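Local coordinates for molybdopterin biosynthesis moeA protein (Pyrococcus horikoshii, PDB 1WU2) that probably takes part in molybdenum cofactor biosynthesis, acting on molybdopterin at the stage of metal insertion as in other MoeA proteins, at residues 21-26 with 155-160; 311-316 with 322-327; 30-35 with 164-169. All blocks are in the same frame, centred on the assembly; numbering follows the deposited sequence.

Contact 1: residues 21-26 with 155-160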
loop_
_atom_site.group_PDB
_atom_site.type_symbol
_atom_site.label_atom_id
_atom_site.label_comp_id
_atom_site.label_asym_id
_atom_site.label_seq_id
_atom_site.Cartn_x
_atom_site.Cartn_y
_atom_site.Cartn_z
ATOM N N ILE A 21 -11.952 22.222 1.621
ATOM C CA ILE A 21 -11.483 21.283 2.642
ATOM C C ILE A 21 -10.205 21.791 3.315
ATOM O O ILE A 21 -9.233 22.138 2.641
ATOM C CB ILE A 21 -11.230 19.886 2.009
ATOM C CG1 ILE A 21 -12.500 19.349 1.335
ATOM C CG2 ILE A 21 -10.709 18.895 3.056
ATOM C CD1 ILE A 21 -13.590 18.887 2.287
ATOM N N ASN A 22 -10.212 21.821 4.646
ATOM C CA ASN A 22 -9.053 22.253 5.425
ATOM C C ASN A 22 -8.363 21.081 6.117
ATOM O O ASN A 22 -8.981 20.045 6.371
ATOM C CB ASN A 22 -9.476 23.280 6.475
ATOM C CG ASN A 22 -10.101 24.519 5.860
ATOM O OD1 ASN A 22 -9.519 25.149 4.980
ATOM N ND2 ASN A 22 -11.295 24.869 6.321
ATOM N N GLU A 23 -7.076 21.257 6.414
ATOM C CA GLU A 23 -6.332 20.292 7.212
ATOM C C GLU A 23 -6.874 20.306 8.639
ATOM O O GLU A 23 -6.916 21.355 9.276
ATOM C CB GLU A 23 -4.834 20.621 7.214
ATOM C CG GLU A 23 -3.962 19.512 7.793
ATOM C CD GLU A 23 -2.477 19.792 7.660
ATOM O OE1 GLU A 23 -2.000 19.961 6.519
ATOM O OE2 GLU A 23 -1.782 19.838 8.695
ATOM N N ILE A 24 -7.323 19.148 9.116
ATOM C CA ILE A 24 -7.722 18.982 10.514
ATOM C C ILE A 24 -6.561 19.362 11.441
ATOM O O ILE A 24 -5.411 19.003 11.187
ATOM C CB ILE A 24 -8.216 17.525 10.768
ATOM C CG1 ILE A 24 -9.673 17.380 10.322
ATOM C CG2 ILE A 24 -8.089 17.129 12.242
ATOM C CD1 ILE A 24 -10.141 15.942 10.205
ATOM N N GLU A 25 -6.877 20.090 12.510
ATOM C CA GLU A 25 -5.867 20.591 13.447
ATOM C C GLU A 25 -5.527 19.544 14.501
ATOM O O GLU A 25 -4.371 19.415 14.901
ATOM C CB GLU A 25 -6.348 21.856 14.173
ATOM C CG GLU A 25 -7.005 22.923 13.308
ATOM C CD GLU A 25 -8.077 23.693 14.063
ATOM O OE1 GLU A 25 -7.717 24.585 14.866
ATOM O OE2 GLU A 25 -9.280 23.402 13.866
ATOM N N ASP A 26 -6.544 18.814 14.953
ATOM C CA ASP A 26 -6.422 17.924 16.107
ATOM C C ASP A 26 -5.387 16.821 15.901
ATOM O O ASP A 26 -5.318 16.219 14.831
ATOM C CB ASP A 26 -7.777 17.281 16.429
ATOM C CG ASP A 26 -8.799 18.280 16.948
ATOM O OD1 ASP A 26 -8.598 19.504 16.777
ATOM O OD2 ASP A 26 -9.843 17.925 17.541
ATOM N N LEU A 155 12.060 12.542 10.378
ATOM C CA LEU A 155 10.799 12.231 9.708
ATOM C C LEU A 155 9.983 13.504 9.514
ATOM O O LEU A 155 9.727 14.232 10.472
ATOM C CB LEU A 155 9.984 11.232 10.529
ATOM C CG LEU A 155 10.491 9.788 10.554
ATOM C CD1 LEU A 155 9.815 9.014 11.675
ATOM C CD2 LEU A 155 10.257 9.109 9.220
ATOM N N ARG A 156 9.569 13.761 8.276
ATOM C CA ARG A 156 8.819 14.968 7.946
ATOM C C ARG A 156 7.355 14.829 8.320
ATOM O O ARG A 156 6.839 13.719 8.464
ATOM C CB ARG A 156 8.911 15.283 6.448
ATOM C CG ARG A 156 10.322 15.469 5.913
ATOM C CD ARG A 156 10.950 16.807 6.258
ATOM N NE ARG A 156 12.365 16.845 5.879
ATOM C CZ ARG A 156 13.252 17.730 6.332
ATOM N NH1 ARG A 156 12.892 18.687 7.185
ATOM N NH2 ARG A 156 14.516 17.664 5.921
ATOM N N LYS A 157 6.696 15.977 8.457
ATOM C CA LYS A 157 5.256 16.054 8.659
ATOM C C LYS A 157 4.543 15.508 7.423
ATOM O O LYS A 157 4.928 15.810 6.297
ATOM C CB LYS A 157 4.849 17.515 8.901
ATOM C CG LYS A 157 3.350 17.766 9.041
ATOM C CD LYS A 157 3.024 19.259 8.917
ATOM C CE LYS A 157 1.552 19.549 9.190
ATOM N NZ LYS A 157 0.634 18.671 8.404
ATOM N N GLY A 158 3.513 14.699 7.645
ATOM C CA GLY A 158 2.742 14.109 6.563
ATOM C C GLY A 158 3.197 12.708 6.193
ATOM O O GLY A 158 2.538 12.025 5.413
ATOM N N THR A 159 4.317 12.276 6.762
ATOM C CA THR A 159 4.842 10.942 6.515
ATOM C C THR A 159 3.834 9.893 6.969
ATOM O O THR A 159 3.240 10.019 8.036
ATOM C CB THR A 159 6.179 10.753 7.258
ATOM O OG1 THR A 159 7.151 11.669 6.741
ATOM C CG2 THR A 159 6.784 9.376 6.985
ATOM N N ILE A 160 3.643 8.872 6.136
ATOM C CA ILE A 160 2.782 7.741 6.457
ATOM C C ILE A 160 3.714 6.667 6.980
ATOM O O ILE A 160 4.513 6.116 6.228
ATOM C CB ILE A 160 2.007 7.249 5.209
ATOM C CG1 ILE A 160 1.192 8.389 4.591
ATOM C CG2 ILE A 160 1.063 6.097 5.574
ATOM C CD1 ILE A 160 0.791 8.131 3.154
#

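Contact 2: residues 311-316 with 322-327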
loop_
_atom_site.group_PDB
_atom_site.type_symbol
_atom_site.label_atom_id
_atom_site.label_comp_id
_atom_site.label_asym_id
_atom_site.label_seq_id
_atom_site.Cartn_x
_atom_site.Cartn_y
_atom_site.Cartn_z
ATOM N N VAL A 311 -12.646 11.933 -3.223
ATOM C CA VAL A 311 -12.601 11.658 -1.787
ATOM C C VAL A 311 -11.179 11.362 -1.290
ATOM O O VAL A 311 -10.755 11.893 -0.269
ATOM C CB VAL A 311 -13.537 10.486 -1.398
ATOM C CG1 VAL A 311 -13.554 10.293 0.117
ATOM C CG2 VAL A 311 -14.950 10.727 -1.910
ATOM N N LYS A 312 -10.461 10.517 -2.026
ATOM C CA LYS A 312 -9.090 10.130 -1.700
ATOM C C LYS A 312 -8.198 11.354 -1.466
ATOM O O LYS A 312 -7.425 11.389 -0.518
ATOM C CB LYS A 312 -8.514 9.259 -2.831
ATOM C CG LYS A 312 -7.023 8.980 -2.735
ATOM C CD LYS A 312 -6.586 7.859 -3.676
ATOM C CE LYS A 312 -6.413 8.336 -5.107
ATOM N NZ LYS A 312 -5.402 7.535 -5.853
ATOM N N HIS A 313 -8.321 12.352 -2.334
ATOM C CA HIS A 313 -7.495 13.556 -2.261
ATOM C C HIS A 313 -7.942 14.526 -1.170
ATOM O O HIS A 313 -7.119 15.255 -0.623
ATOM C CB HIS A 313 -7.465 14.247 -3.627
ATOM C CG HIS A 313 -6.925 13.374 -4.712
ATOM N ND1 HIS A 313 -5.649 12.856 -4.679
ATOM C CD2 HIS A 313 -7.498 12.890 -5.838
ATOM C CE1 HIS A 313 -5.454 12.105 -5.748
ATOM N NE2 HIS A 313 -6.561 12.110 -6.467
ATOM N N ALA A 314 -9.236 14.534 -0.857
ATOM C CA ALA A 314 -9.759 15.335 0.251
ATOM C C ALA A 314 -9.269 14.800 1.593
ATOM O O ALA A 314 -8.818 15.562 2.443
ATOM C CB ALA A 314 -11.284 15.361 0.222
ATOM N N LEU A 315 -9.367 13.489 1.775
ATOM C CA LEU A 315 -8.896 12.825 2.989
ATOM C C LEU A 315 -7.398 13.045 3.212
ATOM O O LEU A 315 -6.962 13.288 4.336
ATOM C CB LEU A 315 -9.189 11.326 2.921
ATOM C CG LEU A 315 -10.662 10.948 3.071
ATOM C CD1 LEU A 315 -10.911 9.546 2.540
ATOM C CD2 LEU A 315 -11.102 11.049 4.527
ATOM N N ALA A 316 -6.625 12.962 2.133
ATOM C CA ALA A 316 -5.184 13.188 2.189
ATOM C C ALA A 316 -4.859 14.625 2.585
ATOM O O ALA A 316 -3.909 14.864 3.316
ATOM C CB ALA A 316 -4.540 12.849 0.848
ATOM N N GLN A 322 1.520 12.831 2.673
ATOM C CA GLN A 322 2.473 12.952 1.577
ATOM C C GLN A 322 2.771 11.560 1.034
ATOM O O GLN A 322 2.905 10.613 1.804
ATOM C CB GLN A 322 3.764 13.622 2.062
ATOM C CG GLN A 322 4.137 14.895 1.291
ATOM C CD GLN A 322 3.547 16.161 1.885
ATOM O OE1 GLN A 322 3.937 17.267 1.505
ATOM N NE2 GLN A 322 2.611 16.008 2.817
ATOM N N ASN A 323 2.854 11.441 -0.290
ATOM C CA ASN A 323 3.190 10.181 -0.956
ATOM C C ASN A 323 2.187 9.072 -0.634
ATOM O O ASN A 323 2.559 7.979 -0.201
ATOM C CB ASN A 323 4.620 9.746 -0.602
ATOM C CG ASN A 323 5.659 10.796 -0.960
ATOM O OD1 ASN A 323 6.471 11.194 -0.126
ATOM N ND2 ASN A 323 5.645 11.239 -2.212
ATOM N N TYR A 324 0.913 9.378 -0.857
ATOM C CA TYR A 324 -0.190 8.457 -0.565
ATOM C C TYR A 324 -0.666 7.701 -1.815
ATOM O O TYR A 324 -1.674 6.987 -1.776
ATOM C CB TYR A 324 -1.362 9.214 0.083
ATOM C CG TYR A 324 -1.947 10.347 -0.745
ATOM C CD1 TYR A 324 -1.402 11.628 -0.693
ATOM C CD2 TYR A 324 -3.055 10.142 -1.559
ATOM C CE1 TYR A 324 -1.935 12.672 -1.444
ATOM C CE2 TYR A 324 -3.598 11.181 -2.312
ATOM C CZ TYR A 324 -3.032 12.442 -2.249
ATOM O OH TYR A 324 -3.564 13.469 -2.992
ATOM N N GLU A 325 0.058 7.868 -2.919
ATOM C CA GLU A 325 -0.228 7.147 -4.157
ATOM C C GLU A 325 1.028 7.012 -5.020
ATOM O O GLU A 325 1.921 7.861 -4.974
ATOM C CB GLU A 325 -1.348 7.843 -4.943
ATOM C CG GLU A 325 -0.994 9.227 -5.472
ATOM C CD GLU A 325 -2.180 9.952 -6.091
ATOM O OE1 GLU A 325 -3.229 9.317 -6.336
ATOM O OE2 GLU A 325 -2.061 11.172 -6.335
ATOM N N VAL A 326 1.080 5.937 -5.803
ATOM C CA VAL A 326 2.232 5.627 -6.639
ATOM C C VAL A 326 1.860 5.770 -8.107
ATOM O O VAL A 326 0.876 5.184 -8.557
ATOM C CB VAL A 326 2.722 4.179 -6.411
ATOM C CG1 VAL A 326 4.099 3.978 -7.031
ATOM C CG2 VAL A 326 2.742 3.837 -4.926
ATOM N N LYS A 327 2.647 6.547 -8.846
ATOM C CA LYS A 327 2.489 6.656 -10.291
ATOM C C LYS A 327 3.550 5.818 -11.001
ATOM O O LYS A 327 4.732 5.882 -10.664
ATOM C CB LYS A 327 2.565 8.116 -10.736
ATOM C CG LYS A 327 1.267 8.888 -10.525
ATOM C CD LYS A 327 1.038 9.939 -11.611
ATOM C CE LYS A 327 -0.324 10.616 -11.465
ATOM N NZ LYS A 327 -0.639 10.962 -10.044
HETATM O O HOH W 1 -4.761 16.010 -1.676
#

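Contact 3: residues 30-35 with 164-169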
loop_
_atom_site.group_PDB
_atom_site.type_symbol
_atom_site.label_atom_id
_atom_site.label_comp_id
_atom_site.label_asym_id
_atom_site.label_seq_id
_atom_site.Cartn_x
_atom_site.Cartn_y
_atom_site.Cartn_z
ATOM N N VAL A 30 -0.189 8.207 19.763
ATOM C CA VAL A 30 -0.462 6.772 19.670
ATOM C C VAL A 30 0.825 5.987 19.904
ATOM O O VAL A 30 1.901 6.450 19.534
ATOM C CB VAL A 30 -1.083 6.384 18.305
ATOM C CG1 VAL A 30 -2.385 7.145 18.075
ATOM C CG2 VAL A 30 -0.103 6.623 17.145
ATOM N N PRO A 31 0.722 4.804 20.513
ATOM C CA PRO A 31 1.908 3.987 20.794
ATOM C C PRO A 31 2.533 3.427 19.520
ATOM O O PRO A 31 1.839 3.288 18.516
ATOM C CB PRO A 31 1.361 2.860 21.675
ATOM C CG PRO A 31 -0.072 2.767 21.324
ATOM C CD PRO A 31 -0.516 4.151 20.974
ATOM N N LEU A 32 3.829 3.129 19.576
ATOM C CA LEU A 32 4.576 2.590 18.436
ATOM C C LEU A 32 3.923 1.353 17.816
ATOM O O LEU A 32 3.924 1.195 16.598
ATOM C CB LEU A 32 6.016 2.254 18.856
ATOM C CG LEU A 32 7.093 3.326 18.645
ATOM C CD1 LEU A 32 6.632 4.719 19.046
ATOM C CD2 LEU A 32 8.365 2.951 19.396
ATOM N N ARG A 33 3.365 0.491 18.661
ATOM C CA ARG A 33 2.732 -0.751 18.215
ATOM C C ARG A 33 1.524 -0.523 17.295
ATOM O O ARG A 33 1.200 -1.380 16.477
ATOM C CB ARG A 33 2.309 -1.586 19.432
ATOM C CG ARG A 33 2.081 -3.063 19.141
ATOM C CD ARG A 33 3.354 -3.860 18.912
ATOM N NE ARG A 33 3.160 -5.285 19.184
ATOM C CZ ARG A 33 2.541 -6.145 18.372
ATOM N NH1 ARG A 33 2.033 -5.750 17.207
ATOM N NH2 ARG A 33 2.427 -7.420 18.730
ATOM N N GLU A 34 0.860 0.623 17.442
ATOM C CA GLU A 34 -0.311 0.973 16.637
ATOM C C GLU A 34 -0.060 2.169 15.697
ATOM O O GLU A 34 -1.005 2.815 15.244
ATOM C CB GLU A 34 -1.493 1.283 17.569
ATOM C CG GLU A 34 -1.687 0.267 18.688
ATOM C CD GLU A 34 -2.961 0.497 19.487
ATOM O OE1 GLU A 34 -3.106 1.595 20.076
ATOM O OE2 GLU A 34 -3.812 -0.425 19.533
ATOM N N ALA A 35 1.206 2.439 15.387
ATOM C CA ALA A 35 1.592 3.646 14.646
ATOM C C ALA A 35 1.648 3.469 13.126
ATOM O O ALA A 35 1.596 4.454 12.399
ATOM C CB ALA A 35 2.937 4.167 15.154
ATOM N N GLN A 164 10.001 0.690 9.365
ATOM C CA GLN A 164 11.321 1.310 9.508
ATOM C C GLN A 164 11.245 2.706 10.140
ATOM O O GLN A 164 12.153 3.105 10.879
ATOM C CB GLN A 164 12.089 1.347 8.166
ATOM C CG GLN A 164 11.464 2.197 7.040
ATOM C CD GLN A 164 10.802 1.355 5.953
ATOM O OE1 GLN A 164 9.850 0.624 6.226
ATOM N NE2 GLN A 164 11.302 1.460 4.721
ATOM N N ASP A 165 10.166 3.436 9.859
ATOM C CA ASP A 165 9.927 4.737 10.489
ATOM C C ASP A 165 9.661 4.576 11.987
ATOM O O ASP A 165 10.134 5.372 12.795
ATOM C CB ASP A 165 8.735 5.460 9.844
ATOM C CG ASP A 165 8.892 5.649 8.340
ATOM O OD1 ASP A 165 10.033 5.629 7.838
ATOM O OD2 ASP A 165 7.920 5.832 7.576
ATOM N N VAL A 166 8.903 3.541 12.348
ATOM C CA VAL A 166 8.530 3.291 13.741
ATOM C C VAL A 166 9.764 2.870 14.549
ATOM O O VAL A 166 9.856 3.145 15.745
ATOM C CB VAL A 166 7.403 2.225 13.842
ATOM C CG1 VAL A 166 7.051 1.916 15.289
ATOM C CG2 VAL A 166 6.152 2.707 13.115
ATOM N N ALA A 167 10.711 2.229 13.873
ATOM C CA ALA A 167 11.966 1.806 14.478
ATOM C C ALA A 167 12.860 3.006 14.774
ATOM O O ALA A 167 13.542 3.037 15.796
ATOM C CB ALA A 167 12.682 0.834 13.556
HETATM N N MSE A 168 12.854 3.984 13.869
HETATM C CA MSE A 168 13.605 5.226 14.050
HETATM C C MSE A 168 13.032 6.007 15.217
HETATM O O MSE A 168 13.766 6.695 15.920
HETATM C CB MSE A 168 13.559 6.088 12.784
HETATM C CG MSE A 168 14.237 7.455 12.914
HETATM SE SE MSE A 168 16.141 7.322 13.303
HETATM C CE MSE A 168 16.796 7.189 11.446
ATOM N N LEU A 169 11.718 5.897 15.408
ATOM C CA LEU A 169 11.035 6.547 16.517
ATOM C C LEU A 169 11.489 5.946 17.844
ATOM O O LEU A 169 11.701 6.670 18.810
ATOM C CB LEU A 169 9.515 6.430 16.363
ATOM C CG LEU A 169 8.874 7.329 15.301
ATOM C CD1 LEU A 169 7.410 6.970 15.095
ATOM C CD2 LEU A 169 9.002 8.794 15.679
#

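Contact 1: residues 21-26 with 155-160
E23 and K157 carry this whole contact, two long side chains that reach toward each other from opposite directions, although the nearest backbone approach, E23 CA to G158 CA, is 11.0 Å. The ammonium group K157 NZ donates to E23 OE2 at 2.7 Å in a salt bridge, coming from above the carboxylate plane, 36° out of it. E23 OE1 stays farther off, 3.5 Å from K157 NZ, which makes the grip one-sided. With CG anti to the backbone N (chi1 -169°), E23 extends straight across; K157 is extended too and bends only at its last torsion. The pairing lies at the surface and joins the loop following helix 10-20 to the loop preceding helix 163-171. In the latter the lysine sits on a type II beta turn, R156 to T159, where G158 takes the positive phi of 96° usual for the third position. T159 OG1 donates to R156 O at 2.7 Å across the turn, beside a weak backbone bond from T159 N, and K157 N is held by D43. E23 OE2 is shared: K180 forms a second salt bridge to it and also bonds I24 O.

Contact 2: residues 311-316 with 322-327
Y324 packs its ring against the helix at A316, where apolar and CH-pi contact coincide. A316 CB stands over the centre of one face, 3.4 Å from the centroid of the Y324 ring. K312 CG reaches the edge of the same ring. The chi1 of 59°, which sets Y324 CG between the backbone N and the carbonyl carbon, turns the ring to the helix.

Polar bonds fix the phenol end. Y324 OH and H313 ND1 share a nearly straight hydrogen bond of 2.8 Å (167°), whose donor could be either atom. The two rings meet rim to rim, neither over the face of the other, with planes 67° apart. One water completes a bridge, donating to H313 O at 2.7 Å and lying 3.1 Å from Y324 OH; the hydroxyl is thus tied to both the imidazole and the main chain of H313.

Charged groups make a third set of contacts. K312 NZ donates to E325 OE1 at 2.9 Å in a salt bridge, approaching the oxygen nearly head-on, and also bonds the hydroxyl of Y375. The second oxygen, E325 OE2, lies 3.6 Å from H313 CE1 at the imidazole edge and makes a long salt bridge to K327 NZ, extending the pair into a network of three charges.

Helix 300-319, whose segment 311-316 falls in the probable molybdopterin-binding region, is here met by the chain that follows it, a helix-loop-strand connection leading into strand 327-332 of a mixed sheet that also holds strand 390-395.

Contact 3: residues 30-35 with 164-169
L32 and V166 meet without any ring or planar side chain at the contact, for the four side chains in touch, L32, A35, V166 and L169, are all aliphatic; the flat groups touched are the peptide carbonyls of L32 and V166 themselves. The carbonyl oxygen L32 O has V166 CG1 at 3.5 Å, while on its own segment it accepts the backbone bond of A35 N. In return the carbonyl oxygen V166 O has L32 CG at 4.0 Å and L32 CD2 at 3.9 Å; each residue sets a branched side chain against the other's main chain.

Between the side chains, L32 CG comes within 3.6 Å of V166 CG1 as the two slide past each other in opposite directions. The valine divides its methyls: CG1 is anti to the backbone N (chi1 178°) and serves L32, whereas V166 CG2 points to A35, whose CB is 4.1 Å away. One helical turn on, L169 CB receives L32 CD1 at 4.3 Å. V166 and L169, three residues apart, therefore present one side of helix 163-171, and L32 lies against both.

The other partner is a short 3-10 segment at L32 and R33, just beyond strand 27-31, that brings L32 and A35 to the same helix. V177 of strand 176-180 touches both A35 and L169 and pairs with V30 through the backbone, tying the cluster to the sheet. At the subunit boundary V166 also packs on I214 of the second subunit, and R33 forms a salt bridge with E221 of that subunit.

Helix 163-171, in the MoeA N-terminal region, packs here on the two-stranded antiparallel sheet of 27-31 and 176-180 and on the 3-10 turn that follows strand 27-31, beside the dimer interface.

Contacts 1 and 3 interlock along the chain, their segments alternating, and both lie in the MoeA N-terminal region; their centres are about 17 Å apart. They touch through L155, T159 and I160 on D165, and through L155 CD1, 4.1 Å from L169 CD2. Contact 2 comes later in sequence, yet its centre is about 12 Å from that of contact 1, and the loops touch: a probable hydrogen bond links G158 O to Q322 N at 3.0 Å, and I160 CD1 packs 3.9 Å from Y324 CA. Contacts 2 and 3 do not touch, with about 9 Å between nearest atoms, although both have residues that reach the second subunit. Segment 155-160 thus lies between the other two contacts.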